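Long-range contact in uncharacterized protein (Staphylococcus aureus subsp. aureus, PDB 3H04), which is of unknown function but has an alpha/beta-hydrolase fold and is probably a serine hydrolase, perhaps an esterase related to feruloyl esterases: residues I35-L48 with L62-L75. Residues are numbered along the deposited sequence; the frame is centred on the assembly and turned at random.
Sequences IHGGGLMFGKANDL and LIQLSYRLLPEVSL
His36 and Tyr67 lay their rings nearly parallel, planes at 6° but slid apart, where the HGGG loop after strand 30-35 of this alpha/beta-hydrolase fold meets the chain leaving strand 60-65. In related esterases such a glycine-rich loop helps form the oxyanion hole, and here it lies beside a probable nucleophile elbow, where Ser105 OG bonds to Leu40 N. Tyr67 OH sits over one face of the imidazole, 3.3 Å from His36 CE1. His36 ND1 donates to Gly37 O at 2.6 Å, which helps fix the ring's rotation. Water links His36 NE2 to Tyr67 N, and another joins Phe42 O to Tyr67 OH. Two firm direct hydrogen bonds cross the contact: Leu70 N to Leu40 O (2.9 Å), and Gln64 NE2 to Ala45 O (2.9 Å), the latter bent to 137° at the hydrogen. Close by, the methyl Ala45 CB rests 3.4 Å from the carbonyl oxygen Leu65 O. Among the apolar pairs, Leu40 and Leu70 run side by side, Leu40 CB to Leu70 CD1 3.6 Å, with helix 185-189 against Leu70. Leu48 and Leu62 meet tip to tip, Leu48 CD1 to Leu62 CD2 3.8 Å.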
# COMPACT_ATOMS: atom_id res chain seq x y z
N ILE A 35 3.53 -2.93 2.73
CA ILE A 35 2.42 -2.14 3.20
C ILE A 35 1.16 -2.63 2.52
O ILE A 35 1.00 -2.53 1.26
CB ILE A 35 2.65 -0.63 2.98
CG1 ILE A 35 4.04 -0.22 3.48
CG2 ILE A 35 1.52 0.18 3.64
CD1 ILE A 35 4.29 1.25 3.56
N HIS A 36 0.25 -3.19 3.33
CA HIS A 36 -0.95 -3.84 2.84
C HIS A 36 -1.93 -2.83 2.30
O HIS A 36 -1.82 -1.67 2.62
CB HIS A 36 -1.66 -4.62 3.97
CG HIS A 36 -2.24 -3.74 5.04
ND1 HIS A 36 -3.54 -3.27 5.00
CD2 HIS A 36 -1.72 -3.31 6.22
CE1 HIS A 36 -3.77 -2.53 6.09
NE2 HIS A 36 -2.69 -2.55 6.85
N GLY A 37 -2.90 -3.29 1.53
CA GLY A 37 -3.91 -2.41 0.98
C GLY A 37 -5.15 -2.26 1.85
O GLY A 37 -5.10 -2.48 3.06
N GLY A 38 -6.28 -1.96 1.23
CA GLY A 38 -7.57 -1.79 1.94
C GLY A 38 -8.14 -0.39 1.98
O GLY A 38 -8.92 -0.02 2.90
N GLY A 39 -7.77 0.41 0.97
CA GLY A 39 -8.29 1.78 0.79
C GLY A 39 -8.08 2.71 1.98
O GLY A 39 -8.80 3.70 2.12
N LEU A 40 -7.05 2.41 2.77
CA LEU A 40 -6.70 3.05 4.04
C LEU A 40 -7.73 2.81 5.16
O LEU A 40 -7.59 3.40 6.24
CB LEU A 40 -6.44 4.57 3.88
CG LEU A 40 -5.49 5.02 2.74
CD1 LEU A 40 -5.63 6.55 2.47
CD2 LEU A 40 -4.04 4.60 3.04
N MET A 41 -8.72 1.95 4.92
CA MET A 41 -9.88 1.84 5.84
C MET A 41 -10.10 0.45 6.41
O MET A 41 -10.76 0.27 7.46
CB MET A 41 -11.16 2.27 5.12
CG MET A 41 -11.19 3.66 4.57
SD MET A 41 -12.83 4.21 3.88
CE MET A 41 -12.46 5.92 3.94
N PHE A 42 -9.59 -0.58 5.73
CA PHE A 42 -9.67 -1.91 6.24
C PHE A 42 -8.39 -2.70 5.89
O PHE A 42 -7.45 -2.18 5.29
CB PHE A 42 -10.94 -2.65 5.69
CG PHE A 42 -10.89 -2.98 4.22
CD1 PHE A 42 -10.48 -4.23 3.78
CD2 PHE A 42 -11.22 -2.00 3.24
CE1 PHE A 42 -10.43 -4.55 2.44
CE2 PHE A 42 -11.16 -2.29 1.88
CZ PHE A 42 -10.75 -3.56 1.47
N GLY A 43 -8.35 -3.95 6.31
CA GLY A 43 -7.25 -4.84 5.94
C GLY A 43 -6.43 -5.25 7.15
O GLY A 43 -6.84 -5.07 8.35
N LYS A 44 -5.31 -5.88 6.86
CA LYS A 44 -4.36 -6.31 7.90
C LYS A 44 -3.01 -6.51 7.23
O LYS A 44 -2.94 -6.76 6.00
CB LYS A 44 -4.81 -7.62 8.57
CG LYS A 44 -4.85 -8.84 7.66
CD LYS A 44 -5.52 -10.07 8.37
CE LYS A 44 -5.65 -11.23 7.36
NZ LYS A 44 -5.71 -12.50 8.05
N ALA A 45 -1.95 -6.40 8.03
CA ALA A 45 -0.56 -6.49 7.58
C ALA A 45 -0.20 -7.86 7.01
O ALA A 45 0.59 -7.94 6.06
CB ALA A 45 0.39 -6.14 8.75
N ASN A 46 -0.72 -8.93 7.63
CA ASN A 46 -0.42 -10.30 7.19
C ASN A 46 -1.43 -10.86 6.18
O ASN A 46 -1.98 -11.94 6.40
CB ASN A 46 -0.28 -11.26 8.39
CG ASN A 46 -1.56 -11.36 9.21
OD1 ASN A 46 -2.38 -10.43 9.22
ND2 ASN A 46 -1.72 -12.47 9.91
N ASP A 47 -1.66 -10.13 5.08
CA ASP A 47 -2.65 -10.51 4.06
C ASP A 47 -2.03 -11.08 2.79
O ASP A 47 -2.77 -11.41 1.86
CB ASP A 47 -3.60 -9.35 3.68
CG ASP A 47 -2.90 -8.20 2.92
OD1 ASP A 47 -1.65 -8.17 2.86
OD2 ASP A 47 -3.62 -7.33 2.40
N LEU A 48 -0.71 -11.26 2.78
CA LEU A 48 0.00 -11.85 1.64
C LEU A 48 -0.12 -13.39 1.67
O LEU A 48 0.11 -13.98 2.72
CB LEU A 48 1.51 -11.52 1.68
CG LEU A 48 1.92 -10.14 1.18
CD1 LEU A 48 3.40 -9.97 1.36
CD2 LEU A 48 1.49 -9.96 -0.31
N LEU A 62 11.32 -9.77 4.69
CA LEU A 62 10.02 -9.19 4.44
C LEU A 62 9.47 -8.66 5.76
O LEU A 62 9.35 -9.41 6.71
CB LEU A 62 9.04 -10.23 3.85
CG LEU A 62 7.67 -9.65 3.47
CD1 LEU A 62 7.84 -8.59 2.38
CD2 LEU A 62 6.75 -10.77 3.01
N ILE A 63 9.20 -7.37 5.82
CA ILE A 63 8.73 -6.74 7.05
C ILE A 63 7.32 -6.20 6.85
O ILE A 63 7.13 -5.32 6.04
CB ILE A 63 9.65 -5.62 7.47
CG1 ILE A 63 11.08 -6.12 7.55
CG2 ILE A 63 9.20 -5.07 8.86
CD1 ILE A 63 12.00 -5.81 6.37
N GLN A 64 6.33 -6.72 7.56
CA GLN A 64 4.95 -6.34 7.31
C GLN A 64 4.50 -5.28 8.31
O GLN A 64 4.37 -5.58 9.50
CB GLN A 64 4.10 -7.61 7.30
CG GLN A 64 4.68 -8.49 6.23
CD GLN A 64 4.00 -9.79 6.00
OE1 GLN A 64 4.63 -10.82 6.21
NE2 GLN A 64 2.77 -9.77 5.48
N LEU A 65 4.35 -4.03 7.87
CA LEU A 65 4.09 -2.98 8.84
C LEU A 65 2.63 -2.69 9.04
O LEU A 65 1.81 -3.07 8.25
CB LEU A 65 4.85 -1.66 8.58
CG LEU A 65 4.58 -0.70 7.46
CD1 LEU A 65 3.26 0.02 7.55
CD2 LEU A 65 5.82 0.34 7.39
N SER A 66 2.33 -2.02 10.14
CA SER A 66 0.95 -1.65 10.47
C SER A 66 0.82 -0.16 10.63
O SER A 66 1.82 0.54 10.92
CB SER A 66 0.52 -2.39 11.72
OG SER A 66 0.47 -3.80 11.41
N TYR A 67 -0.40 0.34 10.41
CA TYR A 67 -0.72 1.74 10.64
C TYR A 67 -2.18 1.81 11.07
O TYR A 67 -2.95 0.92 10.74
CB TYR A 67 -0.51 2.57 9.36
CG TYR A 67 -1.22 2.01 8.17
CD1 TYR A 67 -2.53 2.41 7.87
CD2 TYR A 67 -0.62 1.10 7.32
CE1 TYR A 67 -3.20 1.89 6.76
CE2 TYR A 67 -1.27 0.59 6.20
CZ TYR A 67 -2.57 1.00 5.94
OH TYR A 67 -3.23 0.47 4.88
N ARG A 68 -2.55 2.87 11.78
CA ARG A 68 -3.94 3.08 12.20
C ARG A 68 -4.82 3.41 10.99
O ARG A 68 -4.42 4.10 10.06
CB ARG A 68 -4.00 4.11 13.33
CG ARG A 68 -3.57 3.52 14.69
CD ARG A 68 -3.43 4.60 15.77
NE ARG A 68 -2.22 5.39 15.61
CZ ARG A 68 -1.86 6.34 16.47
NH1 ARG A 68 -2.64 6.63 17.53
NH2 ARG A 68 -0.75 7.01 16.28
N LEU A 69 -6.02 2.88 10.96
CA LEU A 69 -6.88 3.05 9.82
C LEU A 69 -7.81 4.25 9.89
O LEU A 69 -8.22 4.70 10.99
CB LEU A 69 -7.71 1.78 9.66
CG LEU A 69 -6.92 0.47 9.52
CD1 LEU A 69 -7.83 -0.79 9.69
CD2 LEU A 69 -6.06 0.39 8.25
N LEU A 70 -8.20 4.72 8.70
CA LEU A 70 -9.38 5.61 8.61
C LEU A 70 -10.64 4.79 8.92
O LEU A 70 -10.67 3.62 8.66
CB LEU A 70 -9.51 6.24 7.24
CG LEU A 70 -8.32 6.89 6.54
CD1 LEU A 70 -8.79 7.07 5.10
CD2 LEU A 70 -7.95 8.18 7.19
N PRO A 71 -11.70 5.43 9.44
CA PRO A 71 -11.83 6.87 9.69
C PRO A 71 -11.52 7.29 11.12
O PRO A 71 -11.71 8.44 11.46
CB PRO A 71 -13.31 7.09 9.40
CG PRO A 71 -13.96 5.85 9.98
CD PRO A 71 -13.00 4.74 9.55
N GLU A 72 -11.07 6.38 11.96
CA GLU A 72 -10.87 6.71 13.38
C GLU A 72 -9.63 7.59 13.57
O GLU A 72 -9.54 8.30 14.57
CB GLU A 72 -10.73 5.48 14.26
CG GLU A 72 -11.96 4.58 14.25
CD GLU A 72 -11.94 3.49 13.17
OE1 GLU A 72 -11.12 3.53 12.22
OE2 GLU A 72 -12.78 2.58 13.30
N VAL A 73 -8.70 7.55 12.61
CA VAL A 73 -7.63 8.56 12.54
C VAL A 73 -7.67 9.17 11.15
O VAL A 73 -8.41 8.67 10.28
CB VAL A 73 -6.25 7.97 12.79
CG1 VAL A 73 -6.21 7.21 14.17
CG2 VAL A 73 -5.79 7.07 11.56
N SER A 74 -6.91 10.24 10.94
CA SER A 74 -6.83 10.87 9.63
C SER A 74 -5.63 10.33 8.80
O SER A 74 -4.76 9.62 9.30
CB SER A 74 -6.67 12.39 9.78
OG SER A 74 -5.31 12.69 10.10
N LEU A 75 -5.58 10.71 7.53
CA LEU A 75 -4.44 10.36 6.70
C LEU A 75 -3.12 10.97 7.23
O LEU A 75 -2.06 10.39 7.02
CB LEU A 75 -4.65 10.78 5.24
CG LEU A 75 -3.53 10.54 4.23
CD1 LEU A 75 -3.19 9.03 4.09
CD2 LEU A 75 -3.88 11.08 2.85
O HOH W 1 1.47 -4.29 5.72
O HOH W 2 -2.62 -1.32 9.25
O HOH W 3 -5.94 -0.06 4.44
O HOH W 4 -2.17 -4.88 10.49
O HOH W 5 1.20 -12.09 5.16